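Long-range contacts in effector protein HopAB2 (Pseudomonas syringae, PDB 2FD4), which suppresses programmed cell death in susceptible host plants as a virulence effector and carries, in this C-terminal domain, an E3 ubiquitin ligase of the RING-finger/U-box type: residues L17-K22 against K115-V121; L30-D34 against D82-M86. All blocks are in the same frame, centred on the assembly; numbering follows the deposited sequence.

In the fold
Both interactions belong to the same four-stranded mixed sheet of the ligase domain, at its two outer strands. Interaction 1 pairs the outer strand 18-21 with the inner strand 117-121 and is partly buried, burying 709 Å²; backbone hydrogen bonds and two waters hold it. Interaction 2 lies at the surface and buries 241 Å²: loop residues 30-34 meet the other outer strand through apolar side chains and an aromatic pair, without hydrogen bonds between the segments. Their centres are 11 Å apart, and they meet on one face of the sheet, where Leu-83 touches Ile-20 and Phe-118 while Phe-85 approaches Ile-120.

Interaction 1: L17-K22 against K115-V121; sequences LRTISK and KYAFRIV
A parallel pairing of an edge strand with an inner strand of the ligase domain's mixed sheet puts Thr-19, Ile-20 and Ser-21 beside Arg-119, Ile-120 and Val-121. The ladder is read from its bonds: Arg-119 N donates to Arg-18 O (2.9 Å), Ile-20 N to Arg-119 O (3.0 Å) and Val-121 N to Ile-20 O, the last the straightest at 168°. CA-H...O contacts fill in between, as from Ile-120 CA to Ile-20 O.

On one face, Arg-18 lays its guanidinium against the Phe-118 ring. Phe-118 CZ sits over the centre of the guanidinium, 3.5 Å from Arg-18 CZ, but the planes are 38° apart, so this is a tilted contact rather than a parallel stack. The bend at chi3 (-77°) turns the guanidinium back over the neighbouring strand. Its rotation is further fixed by NH1 donating to Gln-73 O and NH2 to Ala-114 O, while NE and the backbone N of Arg-18 share water 2, which donates to Ala-117 O (2.7 Å from the water). Next along the same face of the sheet, Ile-20 CD1 presses on Phe-118 CB at 3.4 Å.

The opposite face of the sheet carries Thr-19 and Arg-119 side by side; Thr-19 CG2 lies over the plane of the guanidinium, 3.7 Å from Arg-119 NH2. Water 1 accepts from Arg-119 NH2 and donates to Leu-17 O, 2.7 Å from the water, tying Arg-119 to the residue just ahead of Arg-18. Leu-17 CD1 packs on Ala-117 CB.

Strand 117-121 is bonded on its far side to the antiparallel strand 61-65, through Phe-118 with Gly-63 and Ile-120 with Val-61. Leu-17 and Ala-117 both rest on Ile-62 of that strand, and Ile-20 and Phe-118 reach across to Leu-83 of strand 83-87.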
ATOM      1  N   LEU A  17      -3.994  -7.405   5.527  1.00 47.97           N
ATOM      2  CA  LEU A  17      -3.812  -7.521   4.085  1.00 47.74           C
ATOM      3  C   LEU A  17      -3.214  -8.847   3.766  1.00 46.96           C
ATOM      4  O   LEU A  17      -2.456  -9.410   4.555  1.00 47.91           O
ATOM      5  CB  LEU A  17      -2.911  -6.411   3.580  1.00 47.42           C
ATOM      6  CG  LEU A  17      -3.451  -4.973   3.632  1.00 48.57           C
ATOM      7  CD1 LEU A  17      -2.410  -4.031   3.050  1.00 48.19           C
ATOM      8  CD2 LEU A  17      -4.701  -4.809   2.911  1.00 49.52           C
ATOM      9  N   ARG A  18      -3.507  -9.326   2.557  1.00 48.81           N
ATOM     10  CA  ARG A  18      -2.718 -10.401   1.936  1.00 48.53           C
ATOM     11  C   ARG A  18      -1.284  -9.929   1.897  1.00 48.79           C
ATOM     12  O   ARG A  18      -1.012  -8.715   1.825  1.00 49.39           O
ATOM     13  CB  ARG A  18      -3.173 -10.686   0.511  1.00 47.29           C
ATOM     14  CG  ARG A  18      -4.561 -11.347   0.441  1.00 46.19           C
ATOM     15  CD  ARG A  18      -5.057 -11.399  -0.954  1.00 48.25           C
ATOM     16  NE  ARG A  18      -5.543 -10.082  -1.390  1.00 46.33           N
ATOM     17  CZ  ARG A  18      -6.063  -9.814  -2.558  1.00 47.86           C
ATOM     18  NH1 ARG A  18      -6.206 -10.756  -3.486  1.00 47.66           N
ATOM     19  NH2 ARG A  18      -6.454  -8.558  -2.810  1.00 46.33           N
ATOM     20  N   THR A  19      -0.356 -10.882   1.931  1.00 48.12           N
ATOM     21  CA  THR A  19       1.057 -10.540   1.997  1.00 48.19           C
ATOM     22  C   THR A  19       1.837 -11.057   0.804  1.00 48.12           C
ATOM     23  O   THR A  19       1.413 -11.966   0.099  1.00 47.57           O
ATOM     24  CB  THR A  19       1.706 -11.008   3.295  1.00 48.03           C
ATOM     25  OG1 THR A  19       1.777 -12.463   3.353  1.00 48.09           O
ATOM     26  CG2 THR A  19       0.945 -10.437   4.488  1.00 50.60           C
ATOM     27  N   ILE A  20       2.964 -10.403   0.572  1.00 47.62           N
ATOM     28  CA  ILE A  20       3.893 -10.759  -0.436  1.00 46.96           C
ATOM     29  C   ILE A  20       5.225 -10.619   0.224  1.00 47.20           C
ATOM     30  O   ILE A  20       5.508  -9.633   0.823  1.00 45.74           O
ATOM     31  CB  ILE A  20       3.809  -9.856  -1.659  1.00 46.51           C
ATOM     32  CG1 ILE A  20       2.430  -9.961  -2.321  1.00 45.92           C
ATOM     33  CG2 ILE A  20       4.858 -10.230  -2.689  1.00 48.43           C
ATOM     34  CD1 ILE A  20       2.221  -8.847  -3.365  1.00 47.55           C
ATOM     35  N   SER A  21       6.036 -11.657   0.150  1.00 47.46           N
ATOM     36  CA  SER A  21       7.336 -11.631   0.766  1.00 49.32           C
ATOM     37  C   SER A  21       8.245 -10.691   0.027  1.00 49.59           C
ATOM     38  O   SER A  21       8.093 -10.528  -1.164  1.00 49.96           O
ATOM     39  CB  SER A  21       7.903 -13.050   0.732  1.00 49.59           C
ATOM     40  OG  SER A  21       6.863 -13.863   1.225  1.00 51.72           O
ATOM     41  N   LYS A  22       9.217 -10.119   0.729  1.00 51.06           N
ATOM     42  CA  LYS A  22      10.255  -9.317   0.101  1.00 51.86           C
ATOM     43  C   LYS A  22      10.902 -10.040  -1.058  1.00 52.74           C
ATOM     44  O   LYS A  22      11.302  -9.405  -2.031  1.00 54.25           O
ATOM     45  CB  LYS A  22      11.320  -8.917   1.113  1.00 51.63           C
ATOM     46  CG  LYS A  22      12.314  -7.923   0.548  1.00 52.86           C
ATOM     47  CD  LYS A  22      12.843  -6.965   1.601  1.00 53.88           C
ATOM     48  CE  LYS A  22      14.211  -7.362   2.095  1.00 55.60           C
ATOM     49  NZ  LYS A  22      14.642  -6.446   3.188  1.00 56.92           N
ATOM     50  N   LYS A 115      -8.751  -5.601  -1.458  1.00 47.12           N
ATOM     51  CA  LYS A 115      -8.813  -6.272  -2.773  1.00 46.90           C
ATOM     52  C   LYS A 115      -7.696  -5.771  -3.694  1.00 46.30           C
ATOM     53  O   LYS A 115      -7.375  -6.433  -4.737  1.00 47.43           O
ATOM     54  CB  LYS A 115     -10.169  -6.013  -3.427  1.00 46.62           C
ATOM     55  CG  LYS A 115     -11.362  -6.510  -2.641  1.00 47.62           C
ATOM     56  CD  LYS A 115     -12.674  -6.245  -3.369  1.00 49.41           C
ATOM     57  CE  LYS A 115     -13.873  -6.257  -2.367  1.00 51.10           C
ATOM     58  NZ  LYS A 115     -15.191  -5.946  -3.036  1.00 54.39           N
ATOM     59  N   TYR A 116      -7.093  -4.639  -3.326  1.00 46.62           N
ATOM     60  CA  TYR A 116      -6.059  -4.079  -4.135  1.00 46.64           C
ATOM     61  C   TYR A 116      -4.710  -4.080  -3.487  1.00 45.68           C
ATOM     62  O   TYR A 116      -3.749  -4.048  -4.226  1.00 44.99           O
ATOM     63  CB  TYR A 116      -6.376  -2.611  -4.494  1.00 46.96           C
ATOM     64  CG  TYR A 116      -7.484  -2.372  -5.485  1.00 45.50           C
ATOM     65  CD1 TYR A 116      -7.189  -2.099  -6.810  1.00 46.91           C
ATOM     66  CD2 TYR A 116      -8.802  -2.257  -5.085  1.00 46.20           C
ATOM     67  CE1 TYR A 116      -8.138  -1.829  -7.699  1.00 46.88           C
ATOM     68  CE2 TYR A 116      -9.797  -1.949  -5.994  1.00 48.99           C
ATOM     69  CZ  TYR A 116      -9.432  -1.741  -7.313  1.00 51.12           C
ATOM     70  OH  TYR A 116     -10.343  -1.434  -8.274  1.00 51.50           O
ATOM     71  N   ALA A 117      -4.629  -4.002  -2.149  1.00 46.34           N
ATOM     72  CA  ALA A 117      -3.347  -3.743  -1.449  1.00 44.47           C
ATOM     73  C   ALA A 117      -2.757  -5.027  -0.850  1.00 45.61           C
ATOM     74  O   ALA A 117      -3.492  -5.868  -0.316  1.00 43.74           O
ATOM     75  CB  ALA A 117      -3.506  -2.690  -0.379  1.00 45.85           C
ATOM     76  N   PHE A 118      -1.435  -5.143  -0.972  1.00 44.93           N
ATOM     77  CA  PHE A 118      -0.664  -6.301  -0.460  1.00 45.31           C
ATOM     78  C   PHE A 118       0.404  -5.749   0.465  1.00 45.13           C
ATOM     79  O   PHE A 118       1.097  -4.791   0.117  1.00 44.92           O
ATOM     80  CB  PHE A 118      -0.030  -7.026  -1.631  1.00 44.98           C
ATOM     81  CG  PHE A 118      -1.037  -7.666  -2.502  1.00 46.00           C
ATOM     82  CD1 PHE A 118      -1.442  -8.962  -2.247  1.00 44.28           C
ATOM     83  CD2 PHE A 118      -1.637  -6.963  -3.537  1.00 44.18           C
ATOM     84  CE1 PHE A 118      -2.410  -9.570  -3.017  1.00 44.58           C
ATOM     85  CE2 PHE A 118      -2.624  -7.559  -4.317  1.00 42.63           C
ATOM     86  CZ  PHE A 118      -3.005  -8.874  -4.054  1.00 45.63           C
ATOM     87  N   ARG A 119       0.457  -6.233   1.699  1.00 44.06           N
ATOM     88  CA  ARG A 119       1.518  -5.858   2.622  1.00 44.46           C
ATOM     89  C   ARG A 119       2.829  -6.599   2.339  1.00 45.85           C
ATOM     90  O   ARG A 119       2.847  -7.832   2.206  1.00 44.24           O
ATOM     91  CB  ARG A 119       1.030  -6.111   4.064  1.00 44.85           C
ATOM     92  CG  ARG A 119       2.087  -5.926   5.074  1.00 44.43           C
ATOM     93  CD  ARG A 119       1.505  -5.820   6.446  1.00 47.57           C
ATOM     94  NE  ARG A 119       1.130  -7.099   6.936  1.00 47.61           N
ATOM     95  CZ  ARG A 119       1.914  -7.953   7.595  1.00 50.42           C
ATOM     96  NH1 ARG A 119       3.197  -7.678   7.906  1.00 53.16           N
ATOM     97  NH2 ARG A 119       1.415  -9.117   7.960  1.00 46.26           N
ATOM     98  N   ILE A 120       3.936  -5.839   2.202  1.00 45.62           N
ATOM     99  CA  ILE A 120       5.217  -6.461   1.912  1.00 46.89           C
ATOM    100  C   ILE A 120       5.926  -6.826   3.226  1.00 47.24           C
ATOM    101  O   ILE A 120       6.112  -5.975   4.106  1.00 46.82           O
ATOM    102  CB  ILE A 120       6.110  -5.570   1.040  1.00 46.78           C
ATOM    103  CG1 ILE A 120       5.328  -5.001  -0.152  1.00 46.66           C
ATOM    104  CG2 ILE A 120       7.327  -6.361   0.529  1.00 45.94           C
ATOM    105  CD1 ILE A 120       4.480  -6.022  -0.895  1.00 47.75           C
ATOM    106  N   VAL A 121       6.270  -8.098   3.344  1.00 47.16           N
ATOM    107  CA  VAL A 121       6.929  -8.658   4.521  1.00 47.76           C
ATOM    108  C   VAL A 121       8.323  -9.195   4.182  1.00 47.79           C
ATOM    109  O   VAL A 121       8.638  -9.463   3.019  1.00 47.63           O
ATOM    110  CB  VAL A 121       6.096  -9.805   5.143  1.00 47.83           C
ATOM    111  CG1 VAL A 121       4.701  -9.303   5.529  1.00 46.53           C
ATOM    112  CG2 VAL A 121       5.986 -11.003   4.198  1.00 47.11           C
TER
HETATM  113  O   HOH W   1      -1.116  -9.375   6.874  1.00 40.82           O
HETATM  114  O   HOH W   2      -5.158  -7.827   0.486  1.00 40.04           O

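Interaction 2: L30-D34 against D82-M86; sequences LGFKD and DLAFM
Phe-32 and Phe-85 form the centre of this contact as an edge-to-face pair, with the edge of Phe-32 directed at the face of Phe-85. The centroids lie 5.3 Å apart and the planes meet at 59°, so the pair is inclined rather than strictly perpendicular. Phe-32 CD1 is the ring atom that approaches, 4.0 Å from Phe-85 CG. The methylene also takes part: Phe-32 CB stands 4.0 Å from the Phe-85 centroid and 23° off the ring normal, a CH-pi contact, although CB is displaced toward the rim, where its nearest atom is Phe-85 CZ at 3.7 Å. The backbone sets CB over the Phe-85 ring; chi1 of -170°, which swings CG away from the Phe-32 N, then helps bring the CD1 edge toward the same face.

Backbone atoms meet the outer end of that ring. Gly-31 N lies at the edge, in the ring plane, 3.8 Å from Phe-85 CE2, and Phe-32 N approaches the same CE2 carbon to 3.6 Å. A second apolar patch is made where Leu-30 CD2 touches Leu-83 CD1 at 3.8 Å; the two side chains cross at a slant, their methyl branches in contact.

Leu-83 and Phe-85 alternate with Ala-84 along strand 83-87, the outer strand of the sheet, and both point their CB atoms toward the loop, which packs on these side chains; with no backbone hydrogen bond between the two segments and CA atoms of Phe-32 and Phe-85 7.4 Å apart, it does not extend the sheet here. Strand 83-87 falls in the region required for ligase and anti-cell-death activities and pathogenesis.

Further out, the strand is held by backbone bonds of Ala-84 with Leu-64 and Met-86 with Ile-62. Tyr-75 touches both leucines, and Leu-52 packs on Phe-85. Beyond Phe-32, Lys-33 forms a salt bridge to Asp-42, and Asp-34 bonds Ser-53 OG and Leu-54 N.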
ATOM      1  N   LEU A  30       7.979  -7.411 -10.575  1.00 47.55           N
ATOM      2  CA  LEU A  30       7.874  -6.558  -9.371  1.00 47.25           C
ATOM      3  C   LEU A  30       9.264  -6.065  -9.037  1.00 47.40           C
ATOM      4  O   LEU A  30      10.210  -6.866  -9.009  1.00 48.29           O
ATOM      5  CB  LEU A  30       7.309  -7.346  -8.175  1.00 46.36           C
ATOM      6  CG  LEU A  30       6.011  -8.094  -8.474  1.00 46.63           C
ATOM      7  CD1 LEU A  30       5.546  -8.884  -7.272  1.00 47.15           C
ATOM      8  CD2 LEU A  30       4.907  -7.139  -8.972  1.00 45.98           C
ATOM      9  N   GLY A  31       9.408  -4.778  -8.756  1.00 47.41           N
ATOM     10  CA  GLY A  31      10.749  -4.183  -8.716  1.00 48.00           C
ATOM     11  C   GLY A  31      11.270  -3.705  -7.380  1.00 48.07           C
ATOM     12  O   GLY A  31      12.227  -2.925  -7.333  1.00 48.10           O
ATOM     13  N   PHE A  32      10.669  -4.173  -6.296  1.00 48.51           N
ATOM     14  CA  PHE A  32      10.964  -3.616  -4.990  1.00 48.49           C
ATOM     15  C   PHE A  32      12.423  -3.719  -4.692  1.00 48.17           C
ATOM     16  O   PHE A  32      13.024  -4.800  -4.727  1.00 48.66           O
ATOM     17  CB  PHE A  32      10.160  -4.286  -3.875  1.00 48.27           C
ATOM     18  CG  PHE A  32      10.254  -3.568  -2.540  1.00 48.21           C
ATOM     19  CD1 PHE A  32       9.619  -2.356  -2.335  1.00 48.09           C
ATOM     20  CD2 PHE A  32      10.958  -4.126  -1.479  1.00 49.98           C
ATOM     21  CE1 PHE A  32       9.720  -1.712  -1.123  1.00 46.92           C
ATOM     22  CE2 PHE A  32      11.031  -3.474  -0.250  1.00 49.48           C
ATOM     23  CZ  PHE A  32      10.415  -2.283  -0.084  1.00 48.02           C
ATOM     24  N   LYS A  33      12.997  -2.566  -4.429  1.00 48.05           N
ATOM     25  CA  LYS A  33      14.349  -2.485  -3.960  1.00 48.01           C
ATOM     26  C   LYS A  33      14.272  -1.641  -2.714  1.00 47.74           C
ATOM     27  O   LYS A  33      14.134  -0.428  -2.786  1.00 48.33           O
ATOM     28  CB  LYS A  33      15.258  -1.900  -5.030  1.00 47.79           C
ATOM     29  CG  LYS A  33      15.529  -2.903  -6.159  1.00 48.12           C
ATOM     30  CD  LYS A  33      15.777  -2.236  -7.498  1.00 48.32           C
ATOM     31  CE  LYS A  33      15.932  -3.249  -8.630  1.00 47.64           C
ATOM     32  NZ  LYS A  33      16.106  -2.565  -9.947  1.00 48.67           N
ATOM     33  N   ASP A  34      14.307  -2.315  -1.572  1.00 47.16           N
ATOM     34  CA  ASP A  34      14.280  -1.652  -0.271  1.00 47.19           C
ATOM     35  C   ASP A  34      15.442  -0.680  -0.161  1.00 46.91           C
ATOM     36  O   ASP A  34      16.536  -0.967  -0.672  1.00 47.27           O
ATOM     37  CB  ASP A  34      14.393  -2.704   0.830  1.00 46.86           C
ATOM     38  CG  ASP A  34      13.973  -2.183   2.177  1.00 47.00           C
ATOM     39  OD1 ASP A  34      14.665  -1.315   2.744  1.00 46.43           O
ATOM     40  OD2 ASP A  34      12.935  -2.657   2.671  1.00 48.67           O
ATOM     41  N   ASP A  82      -0.109  -6.445 -11.740  1.00 52.12           N
ATOM     42  CA  ASP A  82       0.922  -5.363 -11.726  1.00 52.75           C
ATOM     43  C   ASP A  82       0.914  -4.267 -10.620  1.00 51.59           C
ATOM     44  O   ASP A  82       0.029  -3.373 -10.585  1.00 51.36           O
ATOM     45  CB  ASP A  82       0.901  -4.669 -13.042  1.00 53.60           C
ATOM     46  CG  ASP A  82       2.292  -4.387 -13.541  1.00 57.74           C
ATOM     47  OD1 ASP A  82       2.788  -3.268 -13.233  1.00 63.11           O
ATOM     48  OD2 ASP A  82       2.886  -5.301 -14.181  1.00 57.14           O
ATOM     49  N   LEU A  83       1.955  -4.247  -9.777  1.00 49.46           N
ATOM     50  CA  LEU A  83       1.869  -3.469  -8.530  1.00 48.52           C
ATOM     51  C   LEU A  83       2.632  -2.159  -8.544  1.00 47.22           C
ATOM     52  O   LEU A  83       3.690  -2.056  -9.136  1.00 48.62           O
ATOM     53  CB  LEU A  83       2.382  -4.245  -7.311  1.00 47.06           C
ATOM     54  CG  LEU A  83       1.752  -5.588  -7.093  1.00 46.10           C
ATOM     55  CD1 LEU A  83       2.623  -6.344  -6.066  1.00 49.08           C
ATOM     56  CD2 LEU A  83       0.359  -5.424  -6.628  1.00 47.62           C
ATOM     57  N   ALA A  84       2.032  -1.159  -7.918  1.00 47.20           N
ATOM     58  CA  ALA A  84       2.720   0.083  -7.558  1.00 46.52           C
ATOM     59  C   ALA A  84       3.047   0.071  -6.079  1.00 45.71           C
ATOM     60  O   ALA A  84       2.188  -0.087  -5.250  1.00 48.15           O
ATOM     61  CB  ALA A  84       1.858   1.269  -7.873  1.00 46.47           C
ATOM     62  N   PHE A  85       4.311   0.248  -5.750  1.00 47.00           N
ATOM     63  CA  PHE A  85       4.721   0.267  -4.347  1.00 46.59           C
ATOM     64  C   PHE A  85       4.563   1.606  -3.688  1.00 46.64           C
ATOM     65  O   PHE A  85       4.877   2.657  -4.279  1.00 45.86           O
ATOM     66  CB  PHE A  85       6.189  -0.179  -4.234  1.00 47.54           C
ATOM     67  CG  PHE A  85       6.382  -1.621  -4.594  1.00 48.22           C
ATOM     68  CD1 PHE A  85       5.832  -2.607  -3.816  1.00 48.59           C
ATOM     69  CD2 PHE A  85       7.078  -1.976  -5.730  1.00 50.81           C
ATOM     70  CE1 PHE A  85       6.000  -3.947  -4.160  1.00 49.39           C
ATOM     71  CE2 PHE A  85       7.230  -3.296  -6.072  1.00 49.26           C
ATOM     72  CZ  PHE A  85       6.689  -4.274  -5.294  1.00 47.99           C
ATOM     73  N   MET A  86       4.074   1.598  -2.445  1.00 45.40           N
ATOM     74  CA  MET A  86       3.825   2.842  -1.736  1.00 47.27           C
ATOM     75  C   MET A  86       3.708   2.704  -0.238  1.00 47.28           C
ATOM     76  O   MET A  86       3.489   1.610   0.295  1.00 48.31           O
ATOM     77  CB  MET A  86       2.574   3.586  -2.292  1.00 47.51           C
ATOM     78  CG  MET A  86       1.334   2.861  -2.065  1.00 48.15           C
ATOM     79  SD  MET A  86      -0.084   3.365  -3.030  1.00 49.83           S
ATOM     80  CE  MET A  86       0.445   2.756  -4.662  1.00 48.54           C
TER